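Local coordinates for protein N-acetylmuramoyl-L-alanine amidase XlyA (Bacillus subtilis, PDB 3RDR) that hydrolyses the bond between N-acetylmuramoyl residues and L-amino acids in cell-wall glycopeptides, through its zinc-bearing amidase domain, at residues Val31-Asn36 with Cys141-Leu146; Trp79-Gly84 with Lys134-Lys139. One frame throughout, in Å; residues are numbered along the deposited sequence.

Contact 1: residues Val31-Asn36 with Cys141-Leu146; sequences VHNTAN and CPRKLL. With ZN (zinc ion), chain B.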
ATOM      1  N   VAL A  31      -5.552  -1.032   1.813  1.00 22.17           N
ATOM      2  CA  VAL A  31      -5.177  -1.702   0.563  1.00 21.64           C
ATOM      3  C   VAL A  31      -5.630  -0.981  -0.700  1.00 19.68           C
ATOM      4  O   VAL A  31      -6.769  -0.526  -0.790  1.00 19.64           O
ATOM      5  CB  VAL A  31      -5.747  -3.138   0.534  1.00 22.45           C
ATOM      6  CG1 VAL A  31      -5.308  -3.858  -0.741  1.00 21.76           C
ATOM      7  CG2 VAL A  31      -5.286  -3.895   1.769  1.00 20.51           C
ATOM      8  N   HIS A  32      -4.725  -0.896  -1.675  1.00 19.03           N
ATOM      9  CA  HIS A  32      -4.987  -0.243  -2.957  1.00 19.41           C
ATOM     10  C   HIS A  32      -4.601  -1.174  -4.112  1.00 20.01           C
ATOM     11  O   HIS A  32      -3.952  -2.200  -3.913  1.00 20.37           O
ATOM     12  CB  HIS A  32      -4.123   1.019  -3.129  1.00 19.35           C
ATOM     13  CG  HIS A  32      -4.224   2.014  -2.013  1.00 20.53           C
ATOM     14  ND1 HIS A  32      -4.962   3.173  -2.115  1.00 18.00           N
ATOM     15  CD2 HIS A  32      -3.614   2.065  -0.804  1.00 19.58           C
ATOM     16  CE1 HIS A  32      -4.800   3.898  -1.023  1.00 16.66           C
ATOM     17  NE2 HIS A  32      -3.986   3.248  -0.211  1.00 18.33           N
ATOM     18  N   ASN A  33      -4.995  -0.781  -5.318  1.00 19.69           N
ATOM     19  CA  ASN A  33      -4.650  -1.483  -6.555  1.00 20.01           C
ATOM     20  C   ASN A  33      -4.199  -0.318  -7.434  1.00 17.65           C
ATOM     21  O   ASN A  33      -4.904   0.681  -7.529  1.00 19.24           O
ATOM     22  CB  ASN A  33      -5.869  -2.178  -7.181  1.00 19.85           C
ATOM     23  CG  ASN A  33      -6.142  -3.556  -6.579  1.00 22.45           C
ATOM     24  OD1 ASN A  33      -7.148  -4.191  -6.898  1.00 22.33           O
ATOM     25  ND2 ASN A  33      -5.246  -4.025  -5.716  1.00 22.26           N
ATOM     26  N   THR A  34      -3.033  -0.435  -8.061  1.00 17.62           N
ATOM     27  CA  THR A  34      -2.492   0.648  -8.885  1.00 17.49           C
ATOM     28  C   THR A  34      -3.324   1.069 -10.099  1.00 20.02           C
ATOM     29  O   THR A  34      -3.217   2.213 -10.552  1.00 18.08           O
ATOM     30  CB  THR A  34      -1.086   0.303  -9.404  1.00 14.72           C
ATOM     31  OG1 THR A  34      -1.173  -0.820 -10.289  1.00 17.43           O
ATOM     32  CG2 THR A  34      -0.148  -0.039  -8.247  1.00 13.75           C
ATOM     33  N   ALA A  35      -4.145   0.157 -10.620  1.00 18.58           N
ATOM     34  CA  ALA A  35      -4.957   0.434 -11.809  1.00 20.28           C
ATOM     35  C   ALA A  35      -4.028   0.785 -12.979  1.00 20.05           C
ATOM     36  O   ALA A  35      -4.374   1.568 -13.870  1.00 20.87           O
ATOM     37  CB  ALA A  35      -5.941   1.588 -11.541  1.00 19.20           C
ATOM     38  N   ASN A  36      -2.842   0.187 -12.963  1.00 20.53           N
ATOM     39  CA  ASN A  36      -1.846   0.401 -14.003  1.00 18.33           C
ATOM     40  C   ASN A  36      -1.488  -0.967 -14.577  1.00 18.37           C
ATOM     41  O   ASN A  36      -0.642  -1.677 -14.028  1.00 16.71           O
ATOM     42  CB  ASN A  36      -0.596   1.055 -13.405  1.00 19.92           C
ATOM     43  CG  ASN A  36       0.355   1.568 -14.467  1.00 20.80           C
ATOM     44  OD1 ASN A  36       0.331   1.106 -15.610  1.00 20.76           O
ATOM     45  ND2 ASN A  36       1.211   2.519 -14.094  1.00 19.63           N
ATOM     46  N   CYS A 141     -11.572   1.624  -5.027  1.00 28.81           N
ATOM     47  CA  CYS A 141     -10.222   1.075  -4.942  1.00 25.48           C
ATOM     48  C   CYS A 141     -10.182   0.297  -3.635  1.00 24.33           C
ATOM     49  O   CYS A 141     -10.705   0.769  -2.626  1.00 24.39           O
ATOM     50  CB  CYS A 141      -9.193   2.217  -4.912  1.00 23.48           C
ATOM     51  SG  CYS A 141      -7.475   1.689  -4.652  1.00 21.54           S
ATOM     52  N   PRO A 142      -9.552  -0.893  -3.617  1.00 22.28           N
ATOM     53  CA  PRO A 142      -8.857  -1.622  -4.687  1.00 23.35           C
ATOM     54  C   PRO A 142      -9.834  -2.221  -5.706  1.00 25.45           C
ATOM     55  O   PRO A 142     -10.525  -3.199  -5.423  1.00 23.96           O
ATOM     56  CB  PRO A 142      -8.080  -2.683  -3.915  1.00 20.56           C
ATOM     57  CG  PRO A 142      -9.024  -3.025  -2.809  1.00 22.12           C
ATOM     58  CD  PRO A 142      -9.553  -1.675  -2.368  1.00 21.18           C
ATOM     59  N   ARG A 143      -9.865  -1.630  -6.896  1.00 26.92           N
ATOM     60  CA  ARG A 143     -10.781  -2.039  -7.951  1.00 29.63           C
ATOM     61  C   ARG A 143     -10.881  -3.528  -8.277  1.00 29.71           C
ATOM     62  O   ARG A 143     -11.954  -3.997  -8.649  1.00 32.25           O
ATOM     63  CB  ARG A 143     -10.481  -1.247  -9.233  1.00 30.90           C
ATOM     64  CG  ARG A 143      -9.161  -1.584  -9.915  1.00 31.87           C
ATOM     65  CD  ARG A 143      -9.038  -0.830 -11.229  1.00 32.36           C
ATOM     66  NE  ARG A 143      -8.009  -1.393 -12.100  1.00 32.02           N
ATOM     67  CZ  ARG A 143      -7.771  -0.981 -13.343  1.00 30.24           C
ATOM     68  NH1 ARG A 143      -8.485   0.004 -13.870  1.00 28.51           N
ATOM     69  NH2 ARG A 143      -6.824  -1.564 -14.064  1.00 28.37           N
ATOM     70  N   LYS A 144      -9.791  -4.275  -8.129  1.00 30.19           N
ATOM     71  CA  LYS A 144      -9.815  -5.706  -8.439  1.00 31.37           C
ATOM     72  C   LYS A 144     -10.089  -6.616  -7.246  1.00 31.95           C
ATOM     73  O   LYS A 144     -10.180  -7.838  -7.400  1.00 30.37           O
ATOM     74  CB  LYS A 144      -8.492  -6.139  -9.081  1.00 31.81           C
ATOM     75  CG  LYS A 144      -8.169  -5.444 -10.388  1.00 34.63           C
ATOM     76  CD  LYS A 144      -7.130  -6.217 -11.175  1.00 36.94           C
ATOM     77  CE  LYS A 144      -7.671  -7.578 -11.596  1.00 38.17           C
ATOM     78  NZ  LYS A 144      -6.729  -8.298 -12.486  1.00 40.13           N
ATOM     79  N   LEU A 145     -10.220  -6.030  -6.063  1.00 31.82           N
ATOM     80  CA  LEU A 145     -10.463  -6.812  -4.857  1.00 32.38           C
ATOM     81  C   LEU A 145     -11.769  -6.466  -4.142  1.00 31.79           C
ATOM     82  O   LEU A 145     -12.202  -7.201  -3.258  1.00 32.12           O
ATOM     83  CB  LEU A 145      -9.291  -6.636  -3.884  1.00 32.28           C
ATOM     84  CG  LEU A 145      -8.070  -7.560  -3.969  1.00 35.24           C
ATOM     85  CD1 LEU A 145      -7.807  -7.983  -5.397  1.00 37.17           C
ATOM     86  CD2 LEU A 145      -6.861  -6.842  -3.380  1.00 33.13           C
ATOM     87  N   LEU A 146     -12.398  -5.359  -4.524  1.00 32.76           N
ATOM     88  CA  LEU A 146     -13.634  -4.932  -3.879  1.00 34.04           C
ATOM     89  C   LEU A 146     -14.779  -5.943  -3.928  1.00 36.81           C
ATOM     90  O   LEU A 146     -15.336  -6.291  -2.886  1.00 38.05           O
ATOM     91  CB  LEU A 146     -14.085  -3.578  -4.449  1.00 32.26           C
ATOM     92  CG  LEU A 146     -13.293  -2.374  -3.911  1.00 30.84           C
ATOM     93  CD1 LEU A 146     -13.650  -1.108  -4.672  1.00 30.00           C
ATOM     94  CD2 LEU A 146     -13.585  -2.205  -2.427  1.00 29.45           C
TER
HETATM   95 ZN    ZN B 190      -6.497   3.656  -3.654  1.00 33.73          ZN
HETATM   96  O   HOH W   1      -7.918   0.376  -7.859  1.00 22.39           O
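Val31, on the inner strand 28-33, meets the ring of Pro142: its carbonyl O lies 3.4 Å from Pro142 CD, while its CG1 branch reaches toward Pro142 CG and Leu145 CD2, and Trp149 closes over the same apolar patch. At His32 the contact becomes a metal site. With CG anti to the carbonyl carbon (chi1 -54°), the imidazole swings off the strand and ND1 binds zinc at 2.2 Å; Cys141 SG binds the same ion at 2.4 Å, and His133 supplies the third protein ligand. This His-His-Cys zinc site, beside the mixed sheet of the T7 lysozyme fold, marks the catalytic domain of the Amidase_2 family. NE2 of His32, on the far side of the ring, is hydrogen-bonded to ND1 of His80, a second-shell residue that probably helps set the ring's rotation. Asn33 next hands its backbone N to the zinc-bound sulfur, in a long bond of 3.6 Å from Asn33 N to Cys141 SG that probably tempers the thiolate's charge. The Asn33 amide then lies across Pro142, CG 3.4 Å from Pro142 CB. Its OD1 accepts Lys144 N in the carbonyl plane at 2.9 Å, and its ND2 turns back to His32 O, donating from above that carbonyl's plane, so both ends of this buried amide are occupied. Pro142 itself follows a cis peptide bond, and a water joins Asn33 O to Arg143 N. Farther on, Ala35 lays its CA over one face of the Arg143 guanidinium, 3.5 Å from CZ, while Glu99 takes Arg143 NH2 in a salt bridge.

Contact 2: residues Trp79-Gly84 with Lys134-Lys139; sequences WHAGDG and KYWSGK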
ATOM      1  N   TRP A  79       0.302  10.141   1.967  1.00 21.17           N
ATOM      2  CA  TRP A  79      -0.911  10.795   1.470  1.00 22.78           C
ATOM      3  C   TRP A  79      -1.509   9.820   0.458  1.00 22.53           C
ATOM      4  O   TRP A  79      -1.067   9.783  -0.687  1.00 22.81           O
ATOM      5  CB  TRP A  79      -0.563  12.104   0.758  1.00 22.59           C
ATOM      6  CG  TRP A  79      -0.038  13.200   1.647  1.00 23.97           C
ATOM      7  CD1 TRP A  79       0.997  14.045   1.369  1.00 23.63           C
ATOM      8  CD2 TRP A  79      -0.566  13.616   2.915  1.00 22.67           C
ATOM      9  NE1 TRP A  79       1.145  14.962   2.378  1.00 24.04           N
ATOM     10  CE2 TRP A  79       0.201  14.724   3.341  1.00 23.71           C
ATOM     11  CE3 TRP A  79      -1.612  13.164   3.732  1.00 22.64           C
ATOM     12  CZ2 TRP A  79      -0.041  15.388   4.547  1.00 23.78           C
ATOM     13  CZ3 TRP A  79      -1.855  13.821   4.931  1.00 24.25           C
ATOM     14  CH2 TRP A  79      -1.070  14.924   5.328  1.00 26.34           C
ATOM     15  N   HIS A  80      -2.508   9.039   0.863  1.00 22.21           N
ATOM     16  CA  HIS A  80      -3.075   8.053  -0.056  1.00 23.77           C
ATOM     17  C   HIS A  80      -4.541   7.690   0.146  1.00 24.51           C
ATOM     18  O   HIS A  80      -5.190   7.226  -0.791  1.00 24.55           O
ATOM     19  CB  HIS A  80      -2.246   6.772   0.026  1.00 22.83           C
ATOM     20  CG  HIS A  80      -2.209   6.175   1.399  1.00 22.18           C
ATOM     21  ND1 HIS A  80      -3.137   5.255   1.837  1.00 22.56           N
ATOM     22  CD2 HIS A  80      -1.405   6.430   2.460  1.00 21.66           C
ATOM     23  CE1 HIS A  80      -2.910   4.972   3.108  1.00 21.73           C
ATOM     24  NE2 HIS A  80      -1.864   5.673   3.509  1.00 20.92           N
ATOM     25  N   ALA A  81      -5.057   7.897   1.355  1.00 24.72           N
ATOM     26  CA  ALA A  81      -6.437   7.538   1.680  1.00 26.12           C
ATOM     27  C   ALA A  81      -7.497   8.556   1.263  1.00 27.92           C
ATOM     28  O   ALA A  81      -8.680   8.225   1.189  1.00 28.01           O
ATOM     29  CB  ALA A  81      -6.551   7.250   3.176  1.00 25.32           C
ATOM     30  N   GLY A  82      -7.077   9.793   1.008  1.00 29.24           N
ATOM     31  CA  GLY A  82      -8.012  10.823   0.591  1.00 29.10           C
ATOM     32  C   GLY A  82      -8.972  11.323   1.656  1.00 30.46           C
ATOM     33  O   GLY A  82     -10.040  11.843   1.330  1.00 30.30           O
ATOM     34  N   ASP A  83      -8.607  11.183   2.927  1.00 28.91           N
ATOM     35  CA  ASP A  83      -9.481  11.648   3.996  1.00 27.79           C
ATOM     36  C   ASP A  83      -8.826  12.740   4.846  1.00 28.44           C
ATOM     37  O   ASP A  83      -9.056  12.827   6.050  1.00 28.22           O
ATOM     38  CB  ASP A  83      -9.922  10.467   4.871  1.00 27.26           C
ATOM     39  CG  ASP A  83      -8.772   9.824   5.631  1.00 27.36           C
ATOM     40  OD1 ASP A  83      -7.605   9.937   5.191  1.00 26.08           O
ATOM     41  OD2 ASP A  83      -9.047   9.188   6.671  1.00 26.11           O
ATOM     42  N   GLY A  84      -8.020  13.576   4.198  1.00 28.79           N
ATOM     43  CA  GLY A  84      -7.345  14.660   4.893  1.00 30.17           C
ATOM     44  C   GLY A  84      -6.457  14.183   6.029  1.00 31.32           C
ATOM     45  O   GLY A  84      -5.503  13.430   5.816  1.00 30.99           O
ATOM     46  N   LYS A 134     -11.441   2.414  -0.255  1.00 24.90           N
ATOM     47  CA  LYS A 134     -12.844   2.825  -0.316  1.00 25.80           C
ATOM     48  C   LYS A 134     -13.436   3.182   1.046  1.00 25.76           C
ATOM     49  O   LYS A 134     -14.225   4.118   1.161  1.00 25.24           O
ATOM     50  CB  LYS A 134     -13.682   1.719  -0.965  1.00 24.93           C
ATOM     51  CG  LYS A 134     -15.141   2.089  -1.172  1.00 25.38           C
ATOM     52  CD  LYS A 134     -15.881   0.997  -1.937  1.00 26.54           C
ATOM     53  CE  LYS A 134     -17.345   1.374  -2.196  1.00 26.79           C
ATOM     54  NZ  LYS A 134     -18.032   0.303  -2.980  1.00 28.73           N
ATOM     55  N   TYR A 135     -13.052   2.433   2.070  1.00 27.02           N
ATOM     56  CA  TYR A 135     -13.538   2.664   3.425  1.00 29.36           C
ATOM     57  C   TYR A 135     -13.371   4.118   3.869  1.00 29.61           C
ATOM     58  O   TYR A 135     -14.268   4.696   4.488  1.00 29.35           O
ATOM     59  CB  TYR A 135     -12.793   1.750   4.397  1.00 31.03           C
ATOM     60  CG  TYR A 135     -13.225   1.891   5.837  1.00 33.93           C
ATOM     61  CD1 TYR A 135     -14.476   1.438   6.261  1.00 36.39           C
ATOM     62  CD2 TYR A 135     -12.378   2.470   6.783  1.00 35.00           C
ATOM     63  CE1 TYR A 135     -14.871   1.557   7.595  1.00 37.12           C
ATOM     64  CE2 TYR A 135     -12.759   2.594   8.117  1.00 35.89           C
ATOM     65  CZ  TYR A 135     -14.005   2.135   8.516  1.00 38.63           C
ATOM     66  OH  TYR A 135     -14.376   2.245   9.836  1.00 39.79           O
ATOM     67  N   TRP A 136     -12.224   4.708   3.537  1.00 28.58           N
ATOM     68  CA  TRP A 136     -11.915   6.088   3.918  1.00 28.32           C
ATOM     69  C   TRP A 136     -12.456   7.168   2.982  1.00 29.80           C
ATOM     70  O   TRP A 136     -12.704   8.296   3.408  1.00 30.56           O
ATOM     71  CB  TRP A 136     -10.396   6.286   4.006  1.00 25.25           C
ATOM     72  CG  TRP A 136      -9.674   5.301   4.870  1.00 23.79           C
ATOM     73  CD1 TRP A 136      -8.727   4.400   4.469  1.00 23.51           C
ATOM     74  CD2 TRP A 136      -9.811   5.136   6.286  1.00 24.83           C
ATOM     75  NE1 TRP A 136      -8.260   3.686   5.551  1.00 21.99           N
ATOM     76  CE2 TRP A 136      -8.910   4.118   6.678  1.00 24.38           C
ATOM     77  CE3 TRP A 136     -10.608   5.751   7.263  1.00 25.88           C
ATOM     78  CZ2 TRP A 136      -8.783   3.701   8.009  1.00 24.29           C
ATOM     79  CZ3 TRP A 136     -10.482   5.336   8.591  1.00 25.51           C
ATOM     80  CH2 TRP A 136      -9.574   4.320   8.948  1.00 26.47           C
ATOM     81  N   SER A 137     -12.643   6.837   1.710  1.00 31.20           N
ATOM     82  CA  SER A 137     -13.082   7.851   0.763  1.00 32.56           C
ATOM     83  C   SER A 137     -14.232   7.477  -0.161  1.00 31.92           C
ATOM     84  O   SER A 137     -14.704   8.318  -0.917  1.00 29.75           O
ATOM     85  CB  SER A 137     -11.890   8.265  -0.100  1.00 33.90           C
ATOM     86  OG  SER A 137     -11.445   7.151  -0.859  1.00 34.15           O
ATOM     87  N   GLY A 138     -14.669   6.224  -0.120  1.00 32.59           N
ATOM     88  CA  GLY A 138     -15.754   5.816  -0.992  1.00 34.18           C
ATOM     89  C   GLY A 138     -15.276   5.612  -2.419  1.00 35.72           C
ATOM     90  O   GLY A 138     -16.067   5.300  -3.310  1.00 36.61           O
ATOM     91  N   LYS A 139     -13.978   5.785  -2.642  1.00 34.64           N
ATOM     92  CA  LYS A 139     -13.409   5.601  -3.971  1.00 34.76           C
ATOM     93  C   LYS A 139     -13.419   4.114  -4.316  1.00 33.35           C
ATOM     94  O   LYS A 139     -13.285   3.263  -3.437  1.00 31.86           O
ATOM     95  CB  LYS A 139     -11.979   6.146  -4.012  1.00 36.86           C
ATOM     96  CG  LYS A 139     -11.315   6.068  -5.376  1.00 41.03           C
ATOM     97  CD  LYS A 139      -9.986   6.822  -5.391  1.00 44.57           C
ATOM     98  CE  LYS A 139     -10.194   8.319  -5.203  1.00 46.45           C
ATOM     99  NZ  LYS A 139      -8.906   9.072  -5.172  1.00 49.86           N
TER
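Trp136 leans on Ala81 and Asp83, and is the main contributor to this surface contact from its own segment. Its CB starts out toward the loop 79-84, 3.8 Å from Ala81 O and slightly farther from the Ala81 methyl. A chi1 of -53° sets CG beside the backbone N, and the indole runs past the loop. CG and CD1 then meet the same methyl, CD1 coming to 3.8 Å from Ala81 CB, obliquely to the ring. On the six-membered side, CD2 and CE3 run beside the carboxylate of Asp83: OD2 stands 3.8 Å from CE3, the two side chains point the same way, and their planes are 43° apart. Beyond this the indole leaves the loop. NE1 is hydrogen-bonded to Thr30 OG1, and Tyr28 meets the ring edge-to-face, which ties the tip to strand 28-33. The Tyr135 ring lies by one face of the indole, its CD2 over the centre and 3.6 Å above the plane. The polar partners of the Asp83 carboxylate lie elsewhere: OD2 accepts Gly88 N and OD1 accepts Asn89 N, both in helix 87-90, so the carboxylate is held from the side of its own loop. One residue on from the tryptophan, Ser137 brings CB to 3.5 Å from Ala81 O, and its OG takes a weak bond from Lys139 N; Gly138, with positive phi, has left helical geometry. The pairing therefore joins the end of the short helix 133-137, which begins with the zinc ligand His133, to the loop carrying His80, at the rim of the amidase zinc site.

From the N terminus the chain passes strand 7-9, and strand 28-33 then supplies residues 31-36 to contact 1; the chain runs through the loop 79-84, on through strand 92-97 and helix 105-122, and reaches 134-139, where contact 2 closes its loop. Only a few residues later, 141-146 returns to strand 28-33 and closes contact 1, so contact 2 is nested inside the larger loop. The two centres are 13 Å apart, and two bridges connect them: the His32-His80 imidazole pair, and a probable hydrogen bond between Lys134 N and Cys141 O. Together they tie the central sheet, the 79-84 loop, helix 133-137 and the loop after it around the zinc.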